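Local coordinates for protein of unknown function DUF574 (Streptomyces avermitilis, PDB 3GIW), which is of unknown function but has the Rossmann-like fold of S-adenosylmethionine-dependent methyltransferases, binds S-adenosyl-L-homocysteine and is probably a methyltransferase, at residues I27-Y30 against K35-Y38; A47-R50 against A54-V57; I182-L187 against E237-V242; R227-A232 against P244-V249. All coordinates share one frame; numbering follows the deposited sequence.

From the N terminus, interaction 1 closes the short turn that leaves helix 24-31, setting 35-38 back against that helix. Interaction 2 follows in series, folding the start of helix 55-75 against the end of helix 39-51; the two meet where Ile27 CG2 lies 4.2 Å from Met48 SE. Both belong to the helical N-terminal part. Interactions 3 and 4 lie at the edge of the sheet formed by strand 240-248, which they share. Their segments alternate along the chain, so they cross: interaction 3 bridges 49 residues from helix 179-187, and interaction 4 closes the shorter connection from helix 229-234. Leu241 CD2 and Ile246 CG1, 3.9 Å apart, join them.

Interaction 1 (I27-Y30 against K35-Y38); sequences IYDY and KDYY
The ring of Tyr30 turns its edge to one face of Tyr37 in an edge-to-face (T-shaped) stack, with centroids 4.8 Å apart and planes inclined at 61°. Tyr30 CD1 stands over the middle of the Tyr37 ring and comes within 3.6 Å of Tyr37 CZ. Tyr30 CB covers the same ring in a CH-pi contact, 4.1 Å from its centroid. The first torsion of Tyr37 (chi1 69°) brings its ring toward helix 24-31, and chi2 turns the face to Tyr30. With an alanine in place of Tyr37, the CD1 edge and CB of Tyr30 would probably lose their aromatic partner.

The polar half centres on Asp29 OD2, which accepts from Asp36 N at 3.0 Å with an N-H...O angle of 154°. A water accepts from Lys35 N and lies within hydrogen-bonding distance of both Asp29 OD2 and Asp36 OD2. These two carboxylate oxygens are 4.1 Å apart, a proximity that the salt bridge from Lys35 NZ to Asp36 OD1 (2.8 Å) probably eases. Asp36 is also the centre of an inverse gamma turn.

Tyr28, seen to bind S-adenosyl-L-homocysteine, lies on this same helix and hydrogen-bonds through OH to Asn62. Tyr30 OH bonds Asp46, which ties helix 24-31 to helix 39-51, while Tyr28 packs against helix 55-75.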
# COMPACT_ATOMS: atom_id res chain seq x y z
N ILE A 27 -1.06 2.92 13.74
CA ILE A 27 -1.50 1.60 14.25
C ILE A 27 -0.74 0.48 13.54
O ILE A 27 -0.26 -0.47 14.17
CB ILE A 27 -3.04 1.41 14.02
CG1 ILE A 27 -3.84 2.38 14.88
CG2 ILE A 27 -3.45 -0.05 14.29
CD1 ILE A 27 -5.32 2.51 14.48
N TYR A 28 -0.63 0.59 12.21
CA TYR A 28 0.07 -0.44 11.43
C TYR A 28 1.52 -0.56 11.93
O TYR A 28 2.04 -1.67 12.20
CB TYR A 28 -0.00 -0.06 9.96
CG TYR A 28 0.64 -1.00 8.98
CD1 TYR A 28 1.95 -0.84 8.59
CD2 TYR A 28 -0.09 -2.01 8.36
CE1 TYR A 28 2.53 -1.68 7.65
CE2 TYR A 28 0.47 -2.83 7.41
CZ TYR A 28 1.77 -2.66 7.05
OH TYR A 28 2.29 -3.50 6.08
N ASP A 29 2.20 0.59 12.09
CA ASP A 29 3.56 0.55 12.56
C ASP A 29 3.69 -0.06 13.96
O ASP A 29 4.60 -0.86 14.19
CB ASP A 29 4.19 1.96 12.53
CG ASP A 29 5.70 1.93 12.53
OD1 ASP A 29 6.28 1.31 11.62
OD2 ASP A 29 6.30 2.55 13.42
N TYR A 30 2.81 0.32 14.87
CA TYR A 30 2.76 -0.27 16.22
C TYR A 30 2.68 -1.80 16.11
O TYR A 30 3.49 -2.53 16.70
CB TYR A 30 1.58 0.28 17.02
CG TYR A 30 1.32 -0.51 18.27
CD1 TYR A 30 2.24 -0.53 19.30
CD2 TYR A 30 0.16 -1.26 18.41
CE1 TYR A 30 2.01 -1.25 20.44
CE2 TYR A 30 -0.09 -1.99 19.53
CZ TYR A 30 0.85 -1.99 20.57
OH TYR A 30 0.63 -2.74 21.73
N LYS A 35 8.33 2.01 15.96
CA LYS A 35 8.25 2.93 17.11
C LYS A 35 7.44 4.22 16.85
O LYS A 35 7.27 5.05 17.76
CB LYS A 35 9.66 3.29 17.63
CG LYS A 35 10.67 3.71 16.62
CD LYS A 35 10.51 5.16 16.24
CE LYS A 35 11.69 5.66 15.37
NZ LYS A 35 11.42 7.01 14.79
N ASP A 36 6.96 4.40 15.63
CA ASP A 36 6.37 5.67 15.21
C ASP A 36 4.85 5.71 15.48
O ASP A 36 4.01 5.68 14.56
CB ASP A 36 6.77 6.01 13.75
CG ASP A 36 8.26 6.30 13.63
OD1 ASP A 36 8.67 7.28 14.30
OD2 ASP A 36 9.01 5.54 12.96
N TYR A 37 4.50 5.74 16.77
CA TYR A 37 3.11 5.66 17.20
C TYR A 37 3.00 6.35 18.57
O TYR A 37 4.01 6.53 19.25
CB TYR A 37 2.64 4.17 17.25
CG TYR A 37 3.29 3.35 18.35
CD1 TYR A 37 2.77 3.36 19.64
CD2 TYR A 37 4.47 2.63 18.12
CE1 TYR A 37 3.37 2.66 20.68
CE2 TYR A 37 5.08 1.96 19.16
CZ TYR A 37 4.52 1.95 20.44
OH TYR A 37 5.16 1.28 21.47
N TYR A 38 1.76 6.62 18.99
CA TYR A 38 1.45 7.27 20.25
C TYR A 38 0.48 6.39 21.04
O TYR A 38 -0.05 5.41 20.51
CB TYR A 38 0.87 8.66 19.95
CG TYR A 38 1.90 9.55 19.30
CD1 TYR A 38 2.91 10.13 20.05
CD2 TYR A 38 1.90 9.78 17.93
CE1 TYR A 38 3.89 10.92 19.45
CE2 TYR A 38 2.87 10.58 17.33
CZ TYR A 38 3.85 11.15 18.10
OH TYR A 38 4.84 11.94 17.54
O HOH W 1 9.20 2.90 13.24

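Interaction 2 (A47-R50 against A54-V57); sequences AMSR and ALPV
Leu55 and Ser49 bury the most surface here, with Met48 third, and the contact is van der Waals packing with no hydrogen bond across it. One branch of Leu55 does most of the work: CD2 reaches Met48 CB at 3.7 Å and Ser49 OG at 3.8 Å, meeting two successive residues of the opposing helix. Chi1 of Leu55 (-176°) sends CG toward helix 39-51, and chi2 then sets CD2 beside Met48 CB. Met48, a selenomethionine, extends beyond CB away from 54-57 and packs on Glu216 and Tyr217 of helix 207-219.

Ser49 OG lies against Leu55 CD2 and CB, 4.0 Å from CB, and more loosely approaches Pro56 CD at 4.2 Å. OG also hydrogen-bonds Gly45 O one turn earlier in its own helix, consistent with its lying against carbon here.

At nearest atoms the Leu55 side chain is about 4 Å from a bound unidentified ligand and about 8 Å from that of Tyr28, which binds S-adenosyl-L-homocysteine. The contact forms the inner side of the short connection between helices 39-51 and 55-75. Ile31 of helix 24-31 touches Ser49, Leu55 and Pro56, so three consecutive helices converge at this point.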
# COMPACT_ATOMS: atom_id res chain seq x y z
N ALA A 47 -6.89 -3.13 21.22
CA ALA A 47 -8.33 -3.45 21.15
C ALA A 47 -8.62 -4.32 19.92
O ALA A 47 -9.42 -5.26 19.97
CB ALA A 47 -9.19 -2.18 21.12
N MSE A 48 -7.99 -4.00 18.79
CA MSE A 48 -8.24 -4.75 17.57
C MSE A 48 -7.67 -6.16 17.61
O MSE A 48 -8.31 -7.12 17.14
CB MSE A 48 -7.66 -4.00 16.40
CG MSE A 48 -8.34 -2.68 16.16
SE MSE A 48 -7.32 -1.53 14.95
CE MSE A 48 -8.61 -0.10 14.91
N SER A 49 -6.47 -6.31 18.17
CA SER A 49 -5.86 -7.64 18.35
C SER A 49 -6.68 -8.53 19.32
O SER A 49 -6.66 -9.75 19.17
CB SER A 49 -4.41 -7.54 18.83
OG SER A 49 -3.58 -6.95 17.84
N ARG A 50 -7.38 -7.91 20.28
CA ARG A 50 -8.26 -8.68 21.17
C ARG A 50 -9.41 -9.30 20.36
O ARG A 50 -9.84 -10.42 20.64
CB ARG A 50 -8.78 -7.83 22.34
CG ARG A 50 -7.75 -7.61 23.46
CD ARG A 50 -8.26 -6.62 24.51
NE ARG A 50 -7.25 -6.35 25.53
CZ ARG A 50 -7.43 -5.50 26.53
NH1 ARG A 50 -8.57 -4.83 26.65
NH2 ARG A 50 -6.46 -5.33 27.45
N ALA A 54 -5.00 -12.68 14.95
CA ALA A 54 -4.15 -12.71 13.75
C ALA A 54 -3.79 -11.35 13.18
O ALA A 54 -3.02 -11.29 12.20
CB ALA A 54 -4.77 -13.59 12.62
N LEU A 55 -4.30 -10.26 13.75
CA LEU A 55 -3.99 -8.94 13.19
C LEU A 55 -2.49 -8.73 12.83
O LEU A 55 -2.17 -8.25 11.73
CB LEU A 55 -4.57 -7.79 14.06
CG LEU A 55 -4.38 -6.39 13.49
CD1 LEU A 55 -5.18 -6.20 12.22
CD2 LEU A 55 -4.74 -5.35 14.56
N PRO A 56 -1.55 -9.06 13.75
CA PRO A 56 -0.12 -8.88 13.39
C PRO A 56 0.35 -9.77 12.24
O PRO A 56 1.22 -9.38 11.50
CB PRO A 56 0.65 -9.16 14.69
CG PRO A 56 -0.42 -9.23 15.79
CD PRO A 56 -1.75 -9.51 15.13
N VAL A 57 -0.18 -11.00 12.13
CA VAL A 57 0.17 -11.91 11.04
C VAL A 57 -0.30 -11.28 9.72
O VAL A 57 0.45 -11.22 8.74
CB VAL A 57 -0.48 -13.31 11.27
CG1 VAL A 57 -0.40 -14.16 10.02
CG2 VAL A 57 0.21 -14.03 12.47

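Interaction 3 (I182-L187 against E237-V242); sequences IVRRLL and EGLELV
Glu237 O is gripped by two nitrogens of one arginine: Arg184 NH1 donates at 2.7 Å and Arg184 NH2 at 3.1 Å, end-on, both N-H groups to one acceptor. The oxygen is only 1° out of the guanidinium plane, so both nitrogens can reach it at the edge of the group. NH1 is well directed, with an N-H...O angle of 155°, whereas the NH2 bond is bent to 136°. NH2 lies nearly on the extension of the C=O bond, while NH1 comes in from an angle and is tilted from the carbonyl plane. Bends at chi2 and chi3 fold the Arg184 chain over to reach the loop.

One face of the guanidinium rests on Leu239, whose CG is 3.9 Å from Arg184 NH1 and offset toward the rim of the group. The two side chains run past each other in opposite directions. Beyond them, Leu187 and Leu239 meet tip to tip, with Leu187 CD2 3.7 Å from Leu239 CD1. Leu239 also packs on Ala274 of the adjacent strand 269-275 and on Leu196 of strand 195-201 beyond it, so the leucine pair lies between helix 179-187 and the sheet.

Arg184 NH1 also bonds Phe235 O. A leucine in place of Arg184 lacks the N-H groups, and would probably leave Glu237 O and Phe235 O without these donors and the loop less firmly held. A charged group here thus serves neutral acceptors: the chemistry is that of a side chain pinning a loop by two backbone carbonyls, with an apolar floor beneath.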
# COMPACT_ATOMS: atom_id res chain seq x y z
N ILE A 182 -10.84 6.84 -8.67
CA ILE A 182 -9.64 7.56 -8.24
C ILE A 182 -8.40 6.78 -8.68
O ILE A 182 -7.47 7.36 -9.28
CB ILE A 182 -9.58 7.68 -6.72
CG1 ILE A 182 -10.68 8.63 -6.27
CG2 ILE A 182 -8.16 8.14 -6.23
CD1 ILE A 182 -10.82 8.65 -4.77
N VAL A 183 -8.37 5.49 -8.41
CA VAL A 183 -7.22 4.70 -8.82
C VAL A 183 -7.02 4.75 -10.34
O VAL A 183 -5.87 4.96 -10.82
CB VAL A 183 -7.34 3.25 -8.31
CG1 VAL A 183 -6.33 2.35 -9.04
CG2 VAL A 183 -7.18 3.21 -6.81
N ARG A 184 -8.09 4.60 -11.10
CA ARG A 184 -7.97 4.57 -12.54
C ARG A 184 -7.63 5.96 -13.09
O ARG A 184 -7.00 6.07 -14.13
CB ARG A 184 -9.17 3.86 -13.17
CG ARG A 184 -9.22 2.37 -12.64
CD ARG A 184 -7.94 1.54 -13.03
NE ARG A 184 -7.95 1.39 -14.49
CZ ARG A 184 -8.42 0.35 -15.15
NH1 ARG A 184 -8.83 -0.72 -14.50
NH2 ARG A 184 -8.43 0.36 -16.49
N ARG A 185 -8.01 7.03 -12.41
CA ARG A 185 -7.58 8.39 -12.79
C ARG A 185 -6.07 8.59 -12.62
O ARG A 185 -5.42 9.22 -13.45
CB ARG A 185 -8.34 9.44 -11.98
CG ARG A 185 -7.98 10.87 -12.26
CD ARG A 185 -8.20 11.25 -13.76
NE ARG A 185 -7.70 12.59 -14.03
CZ ARG A 185 -6.46 12.88 -14.42
NH1 ARG A 185 -5.59 11.92 -14.64
NH2 ARG A 185 -6.08 14.15 -14.63
N LEU A 186 -5.50 8.02 -11.57
CA LEU A 186 -4.05 8.02 -11.41
C LEU A 186 -3.31 7.20 -12.44
O LEU A 186 -2.16 7.53 -12.80
CB LEU A 186 -3.64 7.55 -9.99
CG LEU A 186 -4.09 8.48 -8.86
CD1 LEU A 186 -4.02 7.77 -7.49
CD2 LEU A 186 -3.25 9.74 -8.88
N LEU A 187 -3.93 6.14 -12.93
CA LEU A 187 -3.30 5.27 -13.92
C LEU A 187 -3.35 5.89 -15.34
O LEU A 187 -2.53 5.57 -16.20
CB LEU A 187 -3.97 3.88 -13.90
CG LEU A 187 -3.31 2.73 -14.70
CD1 LEU A 187 -1.88 2.42 -14.26
CD2 LEU A 187 -4.16 1.45 -14.57
N GLU A 237 -10.12 -4.18 -14.25
CA GLU A 237 -10.80 -4.30 -15.55
C GLU A 237 -10.06 -3.57 -16.66
O GLU A 237 -9.65 -2.44 -16.48
CB GLU A 237 -12.24 -3.80 -15.46
CG GLU A 237 -13.15 -4.73 -14.69
CD GLU A 237 -13.47 -6.05 -15.40
OE1 GLU A 237 -13.45 -6.08 -16.66
OE2 GLU A 237 -13.79 -7.06 -14.71
N GLY A 238 -9.85 -4.24 -17.79
CA GLY A 238 -9.08 -3.63 -18.87
C GLY A 238 -7.58 -3.75 -18.74
O GLY A 238 -6.85 -3.34 -19.63
N LEU A 239 -7.09 -4.25 -17.60
CA LEU A 239 -5.67 -4.52 -17.35
C LEU A 239 -5.35 -6.00 -17.45
O LEU A 239 -6.26 -6.85 -17.37
CB LEU A 239 -5.25 -3.98 -15.96
CG LEU A 239 -5.60 -2.53 -15.67
CD1 LEU A 239 -5.14 -2.07 -14.27
CD2 LEU A 239 -5.02 -1.62 -16.73
N GLU A 240 -4.08 -6.33 -17.58
CA GLU A 240 -3.64 -7.70 -17.77
C GLU A 240 -3.00 -8.23 -16.48
O GLU A 240 -1.87 -7.91 -16.15
CB GLU A 240 -2.67 -7.80 -18.97
CG GLU A 240 -3.36 -7.33 -20.29
CD GLU A 240 -2.55 -7.55 -21.58
OE1 GLU A 240 -1.33 -7.74 -21.49
OE2 GLU A 240 -3.16 -7.55 -22.67
N LEU A 241 -3.75 -9.04 -15.75
CA LEU A 241 -3.26 -9.55 -14.46
C LEU A 241 -2.07 -10.46 -14.62
O LEU A 241 -2.05 -11.35 -15.49
CB LEU A 241 -4.36 -10.32 -13.68
CG LEU A 241 -5.39 -9.44 -12.97
CD1 LEU A 241 -6.72 -10.21 -12.73
CD2 LEU A 241 -4.87 -8.86 -11.67
N VAL A 242 -1.06 -10.26 -13.77
CA VAL A 242 0.04 -11.19 -13.61
C VAL A 242 -0.48 -12.43 -12.85
O VAL A 242 -1.17 -12.29 -11.83
CB VAL A 242 1.21 -10.54 -12.83
CG1 VAL A 242 2.38 -11.53 -12.60
CG2 VAL A 242 1.71 -9.28 -13.59

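Interaction 4 (R227-A232 against P244-V249); sequences RTHAEA and PGIVQV
Ile246 meets both His229 and Ala232 where helix 229-234 packs on strand 240-248, an outermost strand of the mixed sheet in this Rossmann-like methyltransferase fold. Ahead of it, Pro244 follows a cis peptide bond and Gly245 adopts a positive phi of 86°, a geometry at which a CB would collide with the preceding carbonyl oxygen.

Ile246 supplies about half of the buried surface. Its CG2 is anti to the backbone N and lies 4.1 Å from Ala232 CB, while its CB comes to 3.6 Å from His229 NE2. The imidazole and the isoleucine side chain pass at a slant. Ile246 also packs on Tyr270 and Ala272 of strand 269-275, and Tyr270 in turn makes an edge-to-face contact with the His229 ring. Val247 turns its CB away from the helix, and its backbone pairs with Gly271 of that strand; Val249 pairs with Met269.

Thr228 and Glu231 form a capping box: Glu231 N donates to Thr228 OG1 at 3.2 Å, and Thr228 N to Glu231 OE1 at 2.9 Å. The one hydrogen bond between the segments runs from His229 NE2 to Ile246 O, 3.0 Å long and bent to 138°, with the oxygen 6° out of the ring plane.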
# COMPACT_ATOMS: atom_id res chain seq x y z
N ARG A 227 -13.96 -5.39 0.81
CA ARG A 227 -14.45 -5.81 -0.49
C ARG A 227 -14.40 -7.32 -0.73
O ARG A 227 -13.51 -8.01 -0.20
CB ARG A 227 -13.64 -5.08 -1.57
CG ARG A 227 -13.97 -3.62 -1.68
CD ARG A 227 -13.09 -2.87 -2.69
NE ARG A 227 -13.57 -1.48 -2.82
CZ ARG A 227 -13.20 -0.47 -2.04
NH1 ARG A 227 -12.31 -0.61 -1.09
NH2 ARG A 227 -13.71 0.74 -2.25
N THR A 228 -15.34 -7.80 -1.54
CA THR A 228 -15.29 -9.17 -2.04
C THR A 228 -14.28 -9.31 -3.19
O THR A 228 -13.82 -8.31 -3.75
CB THR A 228 -16.66 -9.59 -2.54
OG1 THR A 228 -16.99 -8.76 -3.66
CG2 THR A 228 -17.72 -9.51 -1.39
N HIS A 229 -13.99 -10.54 -3.58
CA HIS A 229 -13.16 -10.77 -4.75
C HIS A 229 -13.73 -10.07 -6.01
O HIS A 229 -13.00 -9.42 -6.77
CB HIS A 229 -12.96 -12.29 -4.97
CG HIS A 229 -11.94 -12.62 -6.01
ND1 HIS A 229 -12.23 -12.61 -7.35
CD2 HIS A 229 -10.63 -12.94 -5.90
CE1 HIS A 229 -11.13 -12.91 -8.03
NE2 HIS A 229 -10.16 -13.13 -7.17
N ALA A 230 -15.05 -10.20 -6.23
CA ALA A 230 -15.70 -9.54 -7.37
C ALA A 230 -15.51 -8.02 -7.36
O ALA A 230 -15.26 -7.42 -8.40
CB ALA A 230 -17.19 -9.86 -7.45
N GLU A 231 -15.60 -7.40 -6.19
CA GLU A 231 -15.37 -5.98 -6.06
C GLU A 231 -13.90 -5.62 -6.29
O GLU A 231 -13.60 -4.57 -6.90
CB GLU A 231 -15.85 -5.51 -4.69
CG GLU A 231 -17.39 -5.53 -4.58
CD GLU A 231 -17.90 -5.28 -3.19
OE1 GLU A 231 -17.24 -5.64 -2.19
OE2 GLU A 231 -18.99 -4.68 -3.10
N ALA A 232 -12.97 -6.46 -5.84
CA ALA A 232 -11.56 -6.22 -6.09
C ALA A 232 -11.26 -6.23 -7.60
O ALA A 232 -10.42 -5.47 -8.09
CB ALA A 232 -10.72 -7.27 -5.37
N PRO A 244 -0.67 -15.25 -10.16
CA PRO A 244 -1.91 -16.01 -10.15
C PRO A 244 -3.21 -15.17 -10.11
O PRO A 244 -4.27 -15.70 -9.77
CB PRO A 244 -1.78 -16.82 -8.86
CG PRO A 244 -1.04 -15.91 -7.94
CD PRO A 244 -0.08 -15.15 -8.80
N GLY A 245 -3.14 -13.90 -10.47
CA GLY A 245 -4.32 -13.05 -10.41
C GLY A 245 -4.53 -12.41 -9.04
O GLY A 245 -3.58 -11.98 -8.39
N ILE A 246 -5.79 -12.28 -8.67
CA ILE A 246 -6.16 -11.63 -7.41
C ILE A 246 -6.37 -12.72 -6.36
O ILE A 246 -7.32 -13.51 -6.46
CB ILE A 246 -7.45 -10.76 -7.55
CG1 ILE A 246 -7.31 -9.73 -8.69
CG2 ILE A 246 -7.81 -10.09 -6.23
CD1 ILE A 246 -8.67 -9.09 -9.14
N VAL A 247 -5.43 -12.80 -5.43
CA VAL A 247 -5.40 -13.88 -4.43
C VAL A 247 -5.03 -13.36 -3.06
O VAL A 247 -4.55 -12.24 -2.93
CB VAL A 247 -4.41 -14.99 -4.80
CG1 VAL A 247 -4.75 -15.63 -6.16
CG2 VAL A 247 -2.96 -14.47 -4.82
N GLN A 248 -5.30 -14.12 -2.01
CA GLN A 248 -4.83 -13.70 -0.70
C GLN A 248 -3.31 -13.45 -0.73
O GLN A 248 -2.59 -14.19 -1.35
CB GLN A 248 -5.19 -14.70 0.39
CG GLN A 248 -6.67 -14.74 0.74
CD GLN A 248 -6.88 -15.69 1.92
OE1 GLN A 248 -6.78 -16.91 1.78
NE2 GLN A 248 -7.09 -15.11 3.12
N VAL A 249 -2.84 -12.41 -0.05
CA VAL A 249 -1.46 -11.97 -0.22
C VAL A 249 -0.43 -13.04 0.07
O VAL A 249 0.62 -13.08 -0.61
CB VAL A 249 -1.09 -10.69 0.58
CG1 VAL A 249 -1.75 -9.49 -0.03
CG2 VAL A 249 -1.39 -10.78 2.08